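Local coordinates for ferrous iron transport protein B (Legionella pneumophila, PDB 3IBY), which probably transports ferrous iron in a GTP-driven uptake system, this cytosolic piece carrying its GTP-binding G domain and a helical domain, at residues C86-I91 and Q159-C164; S137-S142 and H247-L252; F203-A208 and D240-K245. All blocks are in the same frame, centred on the assembly; numbering follows the deposited sequence.

Interaction 1: C86-I91 and Q159-C164; sequences CIINVI and QSLLHC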
ATOM      1  N   CYS A  86      -0.129  -3.412 -11.305  1.00 12.18           N
ATOM      2  CA  CYS A  86       0.740  -2.730 -10.327  1.00 13.27           C
ATOM      3  C   CYS A  86      -0.006  -1.745  -9.437  1.00 12.80           C
ATOM      4  O   CYS A  86      -1.178  -1.436  -9.708  1.00 13.40           O
ATOM      5  CB  CYS A  86       1.843  -1.992 -11.071  1.00 13.94           C
ATOM      6  SG  CYS A  86       1.084  -0.869 -12.186  1.00 14.86           S
ATOM      7  N   ILE A  87       0.669  -1.260  -8.388  1.00 12.34           N
ATOM      8  CA  ILE A  87       0.093  -0.236  -7.480  1.00 12.30           C
ATOM      9  C   ILE A  87       0.903   1.037  -7.492  1.00 11.57           C
ATOM     10  O   ILE A  87       2.138   1.013  -7.478  1.00 11.75           O
ATOM     11  CB  ILE A  87       0.032  -0.714  -6.023  1.00 12.55           C
ATOM     12  CG1 ILE A  87      -0.912  -1.910  -5.891  1.00 13.75           C
ATOM     13  CG2 ILE A  87      -0.431   0.387  -5.091  1.00 12.08           C
ATOM     14  CD1 ILE A  87      -0.412  -2.943  -4.824  1.00 13.98           C
ATOM     15  N   ILE A  88       0.178   2.139  -7.504  1.00 10.69           N
ATOM     16  CA  ILE A  88       0.744   3.448  -7.324  1.00 10.66           C
ATOM     17  C   ILE A  88       0.352   3.880  -5.930  1.00 12.02           C
ATOM     18  O   ILE A  88      -0.821   4.269  -5.647  1.00 13.50           O
ATOM     19  CB  ILE A  88       0.214   4.488  -8.335  1.00 10.07           C
ATOM     20  CG1 ILE A  88       0.520   4.060  -9.763  1.00  9.51           C
ATOM     21  CG2 ILE A  88       0.864   5.825  -8.090  1.00  7.53           C
ATOM     22  CD1 ILE A  88      -0.220   4.944 -10.801  1.00 10.21           C
ATOM     23  N   ASN A  89       1.319   3.775  -5.034  1.00 12.21           N
ATOM     24  CA  ASN A  89       1.119   4.147  -3.661  1.00 11.77           C
ATOM     25  C   ASN A  89       1.462   5.628  -3.575  1.00 12.04           C
ATOM     26  O   ASN A  89       2.613   6.040  -3.747  1.00 11.73           O
ATOM     27  CB  ASN A  89       2.015   3.262  -2.807  1.00 11.60           C
ATOM     28  CG  ASN A  89       1.997   3.622  -1.353  1.00 12.35           C
ATOM     29  OD1 ASN A  89       1.054   4.263  -0.849  1.00 13.33           O
ATOM     30  ND2 ASN A  89       3.049   3.208  -0.648  1.00  8.18           N
ATOM     31  N   VAL A  90       0.435   6.437  -3.343  1.00 12.78           N
ATOM     32  CA  VAL A  90       0.608   7.878  -3.102  1.00 12.42           C
ATOM     33  C   VAL A  90       0.841   8.182  -1.653  1.00 12.08           C
ATOM     34  O   VAL A  90      -0.001   7.908  -0.811  1.00 10.65           O
ATOM     35  CB  VAL A  90      -0.635   8.723  -3.427  1.00 12.58           C
ATOM     36  CG1 VAL A  90      -0.185  10.137  -3.806  1.00 12.20           C
ATOM     37  CG2 VAL A  90      -1.408   8.111  -4.481  1.00 13.06           C
ATOM     38  N   ILE A  91       1.965   8.831  -1.404  1.00 12.82           N
ATOM     39  CA  ILE A  91       2.380   9.217  -0.079  1.00 12.97           C
ATOM     40  C   ILE A  91       2.374  10.703   0.021  1.00 13.07           C
ATOM     41  O   ILE A  91       2.735  11.379  -0.936  1.00 13.17           O
ATOM     42  CB  ILE A  91       3.798   8.753   0.138  1.00 13.22           C
ATOM     43  CG1 ILE A  91       3.805   7.246   0.212  1.00 14.00           C
ATOM     44  CG2 ILE A  91       4.379   9.312   1.416  1.00 12.38           C
ATOM     45  CD1 ILE A  91       5.124   6.680   0.525  1.00 14.61           C
ATOM     46  N   GLN A 159       6.491   7.618 -16.645  1.00 11.17           N
ATOM     47  CA  GLN A 159       7.589   6.827 -17.188  1.00 11.63           C
ATOM     48  C   GLN A 159       7.858   5.600 -16.305  1.00 11.83           C
ATOM     49  O   GLN A 159       7.855   4.469 -16.776  1.00 12.03           O
ATOM     50  CB  GLN A 159       8.839   7.681 -17.328  1.00 11.47           C
ATOM     51  CG  GLN A 159       9.539   7.475 -18.641  1.00 14.21           C
ATOM     52  CD  GLN A 159       8.648   7.819 -19.813  1.00 15.90           C
ATOM     53  OE1 GLN A 159       7.888   8.793 -19.754  1.00 17.37           O
ATOM     54  NE2 GLN A 159       8.700   7.001 -20.867  1.00 13.84           N
ATOM     55  N   SER A 160       8.019   5.826 -15.008  1.00 11.64           N
ATOM     56  CA  SER A 160       8.211   4.750 -14.055  1.00 11.43           C
ATOM     57  C   SER A 160       7.085   3.687 -14.067  1.00 10.79           C
ATOM     58  O   SER A 160       7.317   2.542 -13.659  1.00 11.31           O
ATOM     59  CB  SER A 160       8.308   5.362 -12.668  1.00 11.98           C
ATOM     60  OG  SER A 160       8.809   4.443 -11.742  1.00 13.98           O
ATOM     61  N   LEU A 161       5.886   4.036 -14.528  1.00  9.34           N
ATOM     62  CA  LEU A 161       4.819   3.050 -14.690  1.00  8.39           C
ATOM     63  C   LEU A 161       5.089   1.968 -15.684  1.00  8.41           C
ATOM     64  O   LEU A 161       4.718   0.838 -15.461  1.00  8.51           O
ATOM     65  CB  LEU A 161       3.552   3.697 -15.157  1.00  8.02           C
ATOM     66  CG  LEU A 161       2.723   4.226 -14.029  1.00  7.01           C
ATOM     67  CD1 LEU A 161       1.419   4.594 -14.668  1.00  7.36           C
ATOM     68  CD2 LEU A 161       2.561   3.176 -12.933  1.00  3.99           C
ATOM     69  N   LEU A 162       5.682   2.330 -16.806  1.00  8.69           N
ATOM     70  CA  LEU A 162       6.039   1.365 -17.823  1.00  8.99           C
ATOM     71  C   LEU A 162       7.091   0.346 -17.372  1.00  9.67           C
ATOM     72  O   LEU A 162       7.196  -0.719 -17.957  1.00  9.73           O
ATOM     73  CB  LEU A 162       6.558   2.089 -19.066  1.00  8.80           C
ATOM     74  CG  LEU A 162       5.532   2.887 -19.851  1.00  7.96           C
ATOM     75  CD1 LEU A 162       6.243   3.643 -20.961  1.00  7.12           C
ATOM     76  CD2 LEU A 162       4.462   1.978 -20.409  1.00  6.47           C
ATOM     77  N   HIS A 163       7.892   0.679 -16.367  1.00 10.67           N
ATOM     78  CA  HIS A 163       8.932  -0.238 -15.876  1.00 11.34           C
ATOM     79  C   HIS A 163       8.599  -0.713 -14.454  1.00 11.90           C
ATOM     80  O   HIS A 163       9.491  -1.002 -13.657  1.00 12.11           O
ATOM     81  CB  HIS A 163      10.306   0.439 -15.913  1.00 11.28           C
ATOM     82  CG  HIS A 163      10.505   1.331 -17.096  1.00 11.89           C
ATOM     83  ND1 HIS A 163      10.436   0.873 -18.394  1.00 13.02           N
ATOM     84  CD2 HIS A 163      10.772   2.658 -17.181  1.00 12.20           C
ATOM     85  CE1 HIS A 163      10.658   1.875 -19.227  1.00 12.96           C
ATOM     86  NE2 HIS A 163      10.861   2.970 -18.517  1.00 12.68           N
ATOM     87  N   CYS A 164       7.310  -0.790 -14.143  1.00 12.46           N
ATOM     88  CA  CYS A 164       6.864  -1.245 -12.839  1.00 12.95           C
ATOM     89  C   CYS A 164       6.328  -2.641 -12.998  1.00 13.08           C
ATOM     90  O   CYS A 164       5.113  -2.865 -12.932  1.00 12.97           O
ATOM     91  CB  CYS A 164       5.778  -0.329 -12.292  1.00 13.09           C
ATOM     92  SG  CYS A 164       5.303  -0.716 -10.586  1.00 15.28           S
TER
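I88 and C86 meet L161 and C164 where helix 154-162, the last helix of the P-loop G domain, packs on strand 86-92 inside the parallel part of its sheet. The contact is wholly apolar: no hydrogen bond crosses it, and 181 Å² is buried, both sides summed. The hydrocarbon part is carried by I88 and L161, whose side chains run at about a right angle to one another. One branch of the leucine, CD2, does the touching, resting 3.9 Å from CG1 and 3.9 Å from CD1 of I88. The isoleucine reaches it through its longer arm, which starts beside the backbone N (chi1 -60°) and stays extended to CD1 (chi2 170°), although the side chain sets out past the helix rather than at it. V114 and L6, on the two flanking strands, also pack against I88.

The sulfur-bearing part lies beyond the helix end. There C164, having left the helix, points back at the strand, and C86 points at the segment of C164; their CA atoms are 6.8 Å apart. P112 touches both cysteines. C86 SG is more distantly placed from L161 CD2, at 4.4 Å. The two cysteines are not disulfide-linked, since SG of C86 and SG of C164 are 4.5 Å apart; the nearer approach is C86 CB to C164 SG, 3.7 Å.

Interaction 2: S137-S142 and H247-L252; sequences SLLGCS and HEIVTL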
ATOM      1  N   SER A 137      16.276   3.500  -1.797  1.00 13.06           N
ATOM      2  CA  SER A 137      17.250   2.437  -1.539  1.00 12.79           C
ATOM      3  C   SER A 137      16.713   1.513  -0.442  1.00 12.94           C
ATOM      4  O   SER A 137      16.767   0.302  -0.568  1.00 13.08           O
ATOM      5  CB  SER A 137      18.600   3.019  -1.135  1.00 12.64           C
ATOM      6  OG  SER A 137      19.566   1.981  -0.973  1.00 12.89           O
ATOM      7  N   LEU A 138      16.180   2.095   0.629  1.00 13.28           N
ATOM      8  CA  LEU A 138      15.605   1.327   1.735  1.00 12.93           C
ATOM      9  C   LEU A 138      14.359   0.554   1.316  1.00 13.27           C
ATOM     10  O   LEU A 138      14.291  -0.642   1.560  1.00 13.58           O
ATOM     11  CB  LEU A 138      15.250   2.235   2.917  1.00 12.32           C
ATOM     12  CG  LEU A 138      16.419   2.797   3.693  1.00 11.86           C
ATOM     13  CD1 LEU A 138      15.968   3.852   4.740  1.00 10.50           C
ATOM     14  CD2 LEU A 138      17.168   1.626   4.348  1.00 10.65           C
ATOM     15  N   LEU A 139      13.383   1.226   0.701  1.00 13.63           N
ATOM     16  CA  LEU A 139      12.086   0.589   0.371  1.00 13.65           C
ATOM     17  C   LEU A 139      12.146  -0.410  -0.805  1.00 14.24           C
ATOM     18  O   LEU A 139      11.198  -1.206  -1.004  1.00 14.85           O
ATOM     19  CB  LEU A 139      11.009   1.641   0.028  1.00 13.33           C
ATOM     20  CG  LEU A 139      10.502   2.625   1.087  1.00 13.12           C
ATOM     21  CD1 LEU A 139       9.327   3.436   0.549  1.00  9.28           C
ATOM     22  CD2 LEU A 139      10.145   1.922   2.386  1.00 12.04           C
ATOM     23  N   GLY A 140      13.203  -0.344  -1.617  1.00 14.04           N
ATOM     24  CA  GLY A 140      13.324  -1.238  -2.770  1.00 13.76           C
ATOM     25  C   GLY A 140      12.343  -1.034  -3.919  1.00 13.43           C
ATOM     26  O   GLY A 140      12.133  -1.930  -4.696  1.00 13.59           O
ATOM     27  N   CYS A 141      11.737   0.138  -4.043  1.00 13.67           N
ATOM     28  CA  CYS A 141      10.893   0.460  -5.209  1.00 13.29           C
ATOM     29  C   CYS A 141      11.144   1.882  -5.652  1.00 12.69           C
ATOM     30  O   CYS A 141      11.602   2.689  -4.847  1.00 12.16           O
ATOM     31  CB  CYS A 141       9.433   0.342  -4.851  1.00 13.38           C
ATOM     32  SG  CYS A 141       8.815   1.614  -3.696  1.00 16.22           S
ATOM     33  N   SER A 142      10.831   2.195  -6.914  1.00 11.72           N
ATOM     34  CA  SER A 142      10.864   3.579  -7.370  1.00 11.43           C
ATOM     35  C   SER A 142      10.092   4.458  -6.408  1.00 10.91           C
ATOM     36  O   SER A 142       8.958   4.119  -6.019  1.00 10.04           O
ATOM     37  CB  SER A 142      10.226   3.733  -8.741  1.00 11.42           C
ATOM     38  OG  SER A 142      10.947   2.992  -9.701  1.00 12.44           O
ATOM     39  N   HIS A 247       9.700   3.663  11.595  1.00  7.26           N
ATOM     40  CA  HIS A 247      10.325   4.756  12.364  1.00  8.09           C
ATOM     41  C   HIS A 247      11.807   4.787  12.023  1.00  7.99           C
ATOM     42  O   HIS A 247      12.363   5.816  11.766  1.00  8.00           O
ATOM     43  CB  HIS A 247      10.134   4.581  13.877  1.00  7.96           C
ATOM     44  CG  HIS A 247      10.696   5.701  14.708  1.00  9.21           C
ATOM     45  ND1 HIS A 247       9.980   6.841  15.014  1.00 11.07           N
ATOM     46  CD2 HIS A 247      11.896   5.836  15.330  1.00 10.46           C
ATOM     47  CE1 HIS A 247      10.719   7.637  15.771  1.00 11.04           C
ATOM     48  NE2 HIS A 247      11.883   7.048  15.983  1.00 11.21           N
ATOM     49  N   GLU A 248      12.420   3.636  11.954  1.00  8.65           N
ATOM     50  CA  GLU A 248      13.821   3.601  11.616  1.00 10.26           C
ATOM     51  C   GLU A 248      14.073   4.127  10.189  1.00 10.23           C
ATOM     52  O   GLU A 248      15.012   4.870   9.986  1.00 10.62           O
ATOM     53  CB  GLU A 248      14.430   2.204  11.921  1.00 10.31           C
ATOM     54  CG  GLU A 248      15.381   1.629  10.904  1.00 11.51           C
ATOM     55  CD  GLU A 248      15.723   0.161  11.201  1.00 15.03           C
ATOM     56  OE1 GLU A 248      16.359  -0.463  10.323  1.00 16.19           O
ATOM     57  OE2 GLU A 248      15.340  -0.373  12.287  1.00 16.96           O
ATOM     58  N   ILE A 249      13.229   3.807   9.224  1.00 10.32           N
ATOM     59  CA  ILE A 249      13.427   4.335   7.861  1.00 10.98           C
ATOM     60  C   ILE A 249      13.247   5.841   7.810  1.00 11.35           C
ATOM     61  O   ILE A 249      13.944   6.531   7.055  1.00 11.54           O
ATOM     62  CB  ILE A 249      12.452   3.693   6.828  1.00 11.39           C
ATOM     63  CG1 ILE A 249      12.945   2.303   6.448  1.00 11.76           C
ATOM     64  CG2 ILE A 249      12.287   4.569   5.557  1.00 10.74           C
ATOM     65  CD1 ILE A 249      11.815   1.347   6.132  1.00 13.69           C
ATOM     66  N   VAL A 250      12.308   6.353   8.605  1.00 11.84           N
ATOM     67  CA  VAL A 250      12.004   7.783   8.600  1.00 12.09           C
ATOM     68  C   VAL A 250      13.202   8.546   9.159  1.00 11.94           C
ATOM     69  O   VAL A 250      13.696   9.488   8.535  1.00 12.21           O
ATOM     70  CB  VAL A 250      10.686   8.094   9.359  1.00 12.53           C
ATOM     71  CG1 VAL A 250      10.504   9.570   9.518  1.00 12.46           C
ATOM     72  CG2 VAL A 250       9.459   7.532   8.601  1.00 12.86           C
ATOM     73  N   THR A 251      13.718   8.086  10.293  1.00 12.00           N
ATOM     74  CA  THR A 251      14.915   8.681  10.923  1.00 11.77           C
ATOM     75  C   THR A 251      16.188   8.709  10.001  1.00 11.35           C
ATOM     76  O   THR A 251      17.037   9.558  10.147  1.00 11.64           O
ATOM     77  CB  THR A 251      15.206   7.983  12.289  1.00 11.71           C
ATOM     78  OG1 THR A 251      15.089   6.573  12.124  1.00 13.02           O
ATOM     79  CG2 THR A 251      14.190   8.379  13.367  1.00 11.25           C
ATOM     80  N   LEU A 252      16.294   7.799   9.043  1.00 11.40           N
ATOM     81  CA  LEU A 252      17.378   7.799   8.045  1.00 11.33           C
ATOM     82  C   LEU A 252      17.152   8.761   6.855  1.00 12.08           C
ATOM     83  O   LEU A 252      18.088   9.161   6.169  1.00 12.02           O
ATOM     84  CB  LEU A 252      17.554   6.376   7.488  1.00 10.94           C
ATOM     85  CG  LEU A 252      18.071   5.298   8.449  1.00  9.77           C
ATOM     86  CD1 LEU A 252      17.841   3.906   7.909  1.00  7.67           C
ATOM     87  CD2 LEU A 252      19.530   5.530   8.714  1.00  8.79           C
TER
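The backbones of L138 and I249 come as near as 7.2 Å between CA atoms, where the last turn of helix 132-139 of the G domain lies against helix 234-253 of the C-terminal helical region, just before G140 ends the former with a positive phi of 68°. Three side-chain pairs fill the interval, burying 186 Å² summed over both sides. L138 is the chief contributor. Its CD1 methyl enters between I249 and L252, about one helical turn apart, 3.8 Å from CG1 of I249 and 3.7 Å from CD1 of L252. L138 and I249 lie alongside each other pointing opposite ways, the methyl also approaching CG2, so it touches both arms of the isoleucine where they fork at CB. Against L252 it crosses at about a right angle.

The second leucine, L139, uses its CD2, which lies 4.1 Å from I249 CD1. I249 is therefore divided between two partners, the root of its side chain touching L138 and its tip L139. L139 is buried, and F107, L171 and L100 also pack on it, which ties the contact to helix 96-106. L252 lies on the surface and forms the outer margin. Because no hydrogen bond or salt bridge links the two segments, the contact is apolar packing of methyl, methylene and methine groups; the fit probably depends on the shapes of the branched side chains.

Interaction 3: F203-A208 and D240-K245; sequences FSRRLA and DARYQK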
ATOM      1  N   PHE A 203      -1.813 -12.870   3.557  1.00  6.33           N
ATOM      2  CA  PHE A 203      -3.018 -13.144   4.311  1.00  7.20           C
ATOM      3  C   PHE A 203      -2.738 -13.494   5.797  1.00  7.03           C
ATOM      4  O   PHE A 203      -3.558 -13.210   6.691  1.00  7.00           O
ATOM      5  CB  PHE A 203      -3.750 -14.276   3.601  1.00  7.67           C
ATOM      6  CG  PHE A 203      -5.064 -14.620   4.203  1.00 11.59           C
ATOM      7  CD1 PHE A 203      -5.851 -13.642   4.813  1.00 14.82           C
ATOM      8  CD2 PHE A 203      -5.538 -15.936   4.143  1.00 14.14           C
ATOM      9  CE1 PHE A 203      -7.086 -13.973   5.356  1.00 16.69           C
ATOM     10  CE2 PHE A 203      -6.765 -16.277   4.682  1.00 15.24           C
ATOM     11  CZ  PHE A 203      -7.546 -15.302   5.293  1.00 15.98           C
ATOM     12  N   SER A 204      -1.564 -14.079   6.045  1.00  6.43           N
ATOM     13  CA  SER A 204      -1.101 -14.402   7.402  1.00  5.93           C
ATOM     14  C   SER A 204      -0.918 -13.159   8.293  1.00  5.34           C
ATOM     15  O   SER A 204      -1.361 -13.136   9.476  1.00  4.08           O
ATOM     16  CB  SER A 204       0.205 -15.240   7.356  1.00  5.63           C
ATOM     17  OG  SER A 204       1.210 -14.630   6.579  1.00  4.47           O
ATOM     18  N   ARG A 205      -0.272 -12.139   7.721  1.00  4.80           N
ATOM     19  CA  ARG A 205      -0.074 -10.864   8.411  1.00  4.14           C
ATOM     20  C   ARG A 205      -1.397 -10.213   8.729  1.00  4.12           C
ATOM     21  O   ARG A 205      -1.588  -9.704   9.820  1.00  3.87           O
ATOM     22  CB  ARG A 205       0.793  -9.920   7.588  1.00  4.22           C
ATOM     23  CG  ARG A 205       2.315 -10.110   7.789  1.00  5.47           C
ATOM     24  CD  ARG A 205       2.755 -11.473   7.375  1.00  5.90           C
ATOM     25  NE  ARG A 205       4.129 -11.749   7.733  1.00  7.50           N
ATOM     26  CZ  ARG A 205       4.655 -12.972   7.738  1.00  8.18           C
ATOM     27  NH1 ARG A 205       3.926 -14.041   7.405  1.00  8.62           N
ATOM     28  NH2 ARG A 205       5.921 -13.136   8.058  1.00  7.46           N
ATOM     29  N   ARG A 206      -2.336 -10.262   7.802  1.00  4.60           N
ATOM     30  CA  ARG A 206      -3.636  -9.672   8.060  1.00  5.62           C
ATOM     31  C   ARG A 206      -4.382 -10.382   9.201  1.00  6.06           C
ATOM     32  O   ARG A 206      -4.948  -9.742  10.112  1.00  5.03           O
ATOM     33  CB  ARG A 206      -4.452  -9.638   6.759  1.00  6.08           C
ATOM     34  CG  ARG A 206      -4.297  -8.357   5.920  1.00  6.06           C
ATOM     35  CD  ARG A 206      -3.192  -7.412   6.421  1.00  7.42           C
ATOM     36  NE  ARG A 206      -2.082  -7.365   5.483  1.00  6.73           N
ATOM     37  CZ  ARG A 206      -0.855  -6.957   5.759  1.00  7.31           C
ATOM     38  NH1 ARG A 206      -0.471  -6.581   6.974  1.00  6.17           N
ATOM     39  NH2 ARG A 206       0.018  -6.941   4.779  1.00 11.59           N
ATOM     40  N   LEU A 207      -4.390 -11.701   9.139  1.00  6.89           N
ATOM     41  CA  LEU A 207      -4.948 -12.499  10.225  1.00  7.82           C
ATOM     42  C   LEU A 207      -4.296 -12.103  11.547  1.00  8.06           C
ATOM     43  O   LEU A 207      -4.978 -11.826  12.531  1.00  7.83           O
ATOM     44  CB  LEU A 207      -4.712 -13.980   9.948  1.00  7.82           C
ATOM     45  CG  LEU A 207      -5.859 -14.789   9.368  1.00  8.86           C
ATOM     46  CD1 LEU A 207      -6.871 -13.855   8.695  1.00 10.62           C
ATOM     47  CD2 LEU A 207      -5.321 -15.893   8.432  1.00  9.03           C
ATOM     48  N   ALA A 208      -2.967 -12.059  11.540  1.00  8.72           N
ATOM     49  CA  ALA A 208      -2.176 -11.670  12.707  1.00  9.03           C
ATOM     50  C   ALA A 208      -2.623 -10.340  13.246  1.00  9.40           C
ATOM     51  O   ALA A 208      -2.577 -10.101  14.437  1.00  9.59           O
ATOM     52  CB  ALA A 208      -0.711 -11.604  12.344  1.00  9.01           C
ATOM     53  N   ASP A 240       3.716  -2.968  16.327  1.00 11.12           N
ATOM     54  CA  ASP A 240       4.973  -2.421  16.823  1.00 10.74           C
ATOM     55  C   ASP A 240       6.143  -2.748  15.898  1.00  9.92           C
ATOM     56  O   ASP A 240       6.913  -1.867  15.569  1.00 10.76           O
ATOM     57  CB  ASP A 240       5.285  -2.914  18.231  1.00 10.93           C
ATOM     58  CG  ASP A 240       6.521  -2.221  18.846  1.00 11.89           C
ATOM     59  OD1 ASP A 240       6.631  -0.974  18.792  1.00 10.85           O
ATOM     60  OD2 ASP A 240       7.383  -2.941  19.400  1.00 14.28           O
ATOM     61  N   ALA A 241       6.286  -3.987  15.468  1.00  8.27           N
ATOM     62  CA  ALA A 241       7.407  -4.301  14.616  1.00  7.72           C
ATOM     63  C   ALA A 241       7.289  -3.544  13.291  1.00  7.96           C
ATOM     64  O   ALA A 241       8.287  -3.126  12.700  1.00  7.87           O
ATOM     65  CB  ALA A 241       7.506  -5.769  14.389  1.00  7.07           C
ATOM     66  N   ARG A 242       6.067  -3.342  12.829  1.00  8.17           N
ATOM     67  CA  ARG A 242       5.864  -2.575  11.602  1.00  8.51           C
ATOM     68  C   ARG A 242       6.280  -1.134  11.817  1.00  8.55           C
ATOM     69  O   ARG A 242       6.977  -0.559  11.014  1.00  9.51           O
ATOM     70  CB  ARG A 242       4.401  -2.610  11.180  1.00  8.02           C
ATOM     71  CG  ARG A 242       4.234  -2.174   9.759  1.00  7.85           C
ATOM     72  CD  ARG A 242       2.876  -2.515   9.214  1.00  7.09           C
ATOM     73  NE  ARG A 242       2.634  -3.940   9.308  1.00  5.66           N
ATOM     74  CZ  ARG A 242       3.030  -4.833   8.421  1.00  3.91           C
ATOM     75  NH1 ARG A 242       3.715  -4.434   7.354  1.00  4.56           N
ATOM     76  NH2 ARG A 242       2.764  -6.131   8.617  1.00  2.41           N
ATOM     77  N   TYR A 243       5.833  -0.576  12.926  1.00  8.51           N
ATOM     78  CA  TYR A 243       6.205   0.738  13.354  1.00  8.44           C
ATOM     79  C   TYR A 243       7.727   0.924  13.537  1.00  8.13           C
ATOM     80  O   TYR A 243       8.268   1.945  13.186  1.00  7.92           O
ATOM     81  CB  TYR A 243       5.479   1.052  14.674  1.00  8.37           C
ATOM     82  CG  TYR A 243       6.068   2.238  15.390  1.00  8.99           C
ATOM     83  CD1 TYR A 243       5.675   3.521  15.056  1.00  8.76           C
ATOM     84  CD2 TYR A 243       7.075   2.086  16.368  1.00  9.60           C
ATOM     85  CE1 TYR A 243       6.236   4.634  15.683  1.00  8.20           C
ATOM     86  CE2 TYR A 243       7.638   3.211  17.004  1.00  7.75           C
ATOM     87  CZ  TYR A 243       7.205   4.476  16.636  1.00  6.70           C
ATOM     88  OH  TYR A 243       7.717   5.611  17.187  1.00  6.98           O
ATOM     89  N   GLN A 244       8.426  -0.027  14.124  1.00  8.70           N
ATOM     90  CA  GLN A 244       9.858   0.220  14.449  1.00  9.06           C
ATOM     91  C   GLN A 244      10.691   0.348  13.170  1.00  8.04           C
ATOM     92  O   GLN A 244      11.534   1.234  13.062  1.00  6.26           O
ATOM     93  CB  GLN A 244      10.413  -0.861  15.348  1.00  9.52           C
ATOM     94  CG  GLN A 244      10.135  -0.650  16.819  1.00 13.99           C
ATOM     95  CD  GLN A 244      10.722  -1.790  17.648  1.00 20.43           C
ATOM     96  OE1 GLN A 244      10.274  -2.948  17.526  1.00 25.45           O
ATOM     97  NE2 GLN A 244      11.741  -1.483  18.479  1.00 22.82           N
ATOM     98  N   LYS A 245      10.389  -0.510  12.194  1.00  7.31           N
ATOM     99  CA  LYS A 245      11.106  -0.530  10.947  1.00  7.32           C
ATOM    100  C   LYS A 245      10.796   0.756  10.205  1.00  7.46           C
ATOM    101  O   LYS A 245      11.633   1.298   9.474  1.00  6.86           O
ATOM    102  CB  LYS A 245      10.666  -1.739  10.096  1.00  7.42           C
ATOM    103  CG  LYS A 245      11.489  -1.985   8.773  1.00  8.10           C
ATOM    104  CD  LYS A 245      13.031  -2.149   9.043  1.00  9.51           C
ATOM    105  CE  LYS A 245      13.917  -2.390   7.785  1.00  8.56           C
ATOM    106  NZ  LYS A 245      15.332  -2.712   8.168  1.00  8.18           N
TER
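In D240-K245 it is R242 that reaches R205 and R206, although the backbones are well separated, the nearest CA atoms, R205 and R242, being 10.7 Å apart. Before it, A241 packs on L175. R242 follows, with CG anti to the backbone N (chi1 -164°) and the chain bent at chi3, which carries the guanidinium across to helix 197-209. Its NH2 is 3.7 Å from R206 NH1, which lies over one face of the R242 group, while NH2 sits at the edge of the R206 group; the two planes are 64° apart, so this is no parallel stack. The same NH2 is 4.1 Å from R205 CG, a methylene that meets the R242 group at its edge.

The closeness of the two cations is probably offset by E108, which forms salt bridges with R242 NH2 through OE2 and with R206 NH2 through OE1, and by E209, which adds one to R206 NH1; S104 OG bonds R242 NH1. R205 turns its own guanidinium elsewhere, NH1 giving S204 OG a 2.9 Å hydrogen bond that lies in the guanidinium plane. Beyond R242, Y243 touches E97 and K245 packs on L173. Helix 96-106 lies beside R242, through Y101 and Q105, while helices 177-193 and 219-229 pack against segment 203-208, placing the arginine pair between the G domain and the helical domain.

How the interactions relate
Interactions 1 and 2 touch, S160 OG lying 3.3 Å from S142 OG in a weak hydrogen bond, with centres about 17 Å apart; their segments alternate along the chain. Interaction 3 is nested within the loop closed by interaction 2, and both draw on helix 234-253, their centres again about 17 Å apart. Interactions 1 and 3 lie on opposite sides of the chain's centre, about 24 Å between centres and about 10 Å between nearest atoms. Relative to the predicted GTP site, interaction 1 is nearest: the I88 side chain is about 8 Å from that of K14, whereas R242 is about 11 Å from N9, side chain to side chain, and interaction 2 lies away from it.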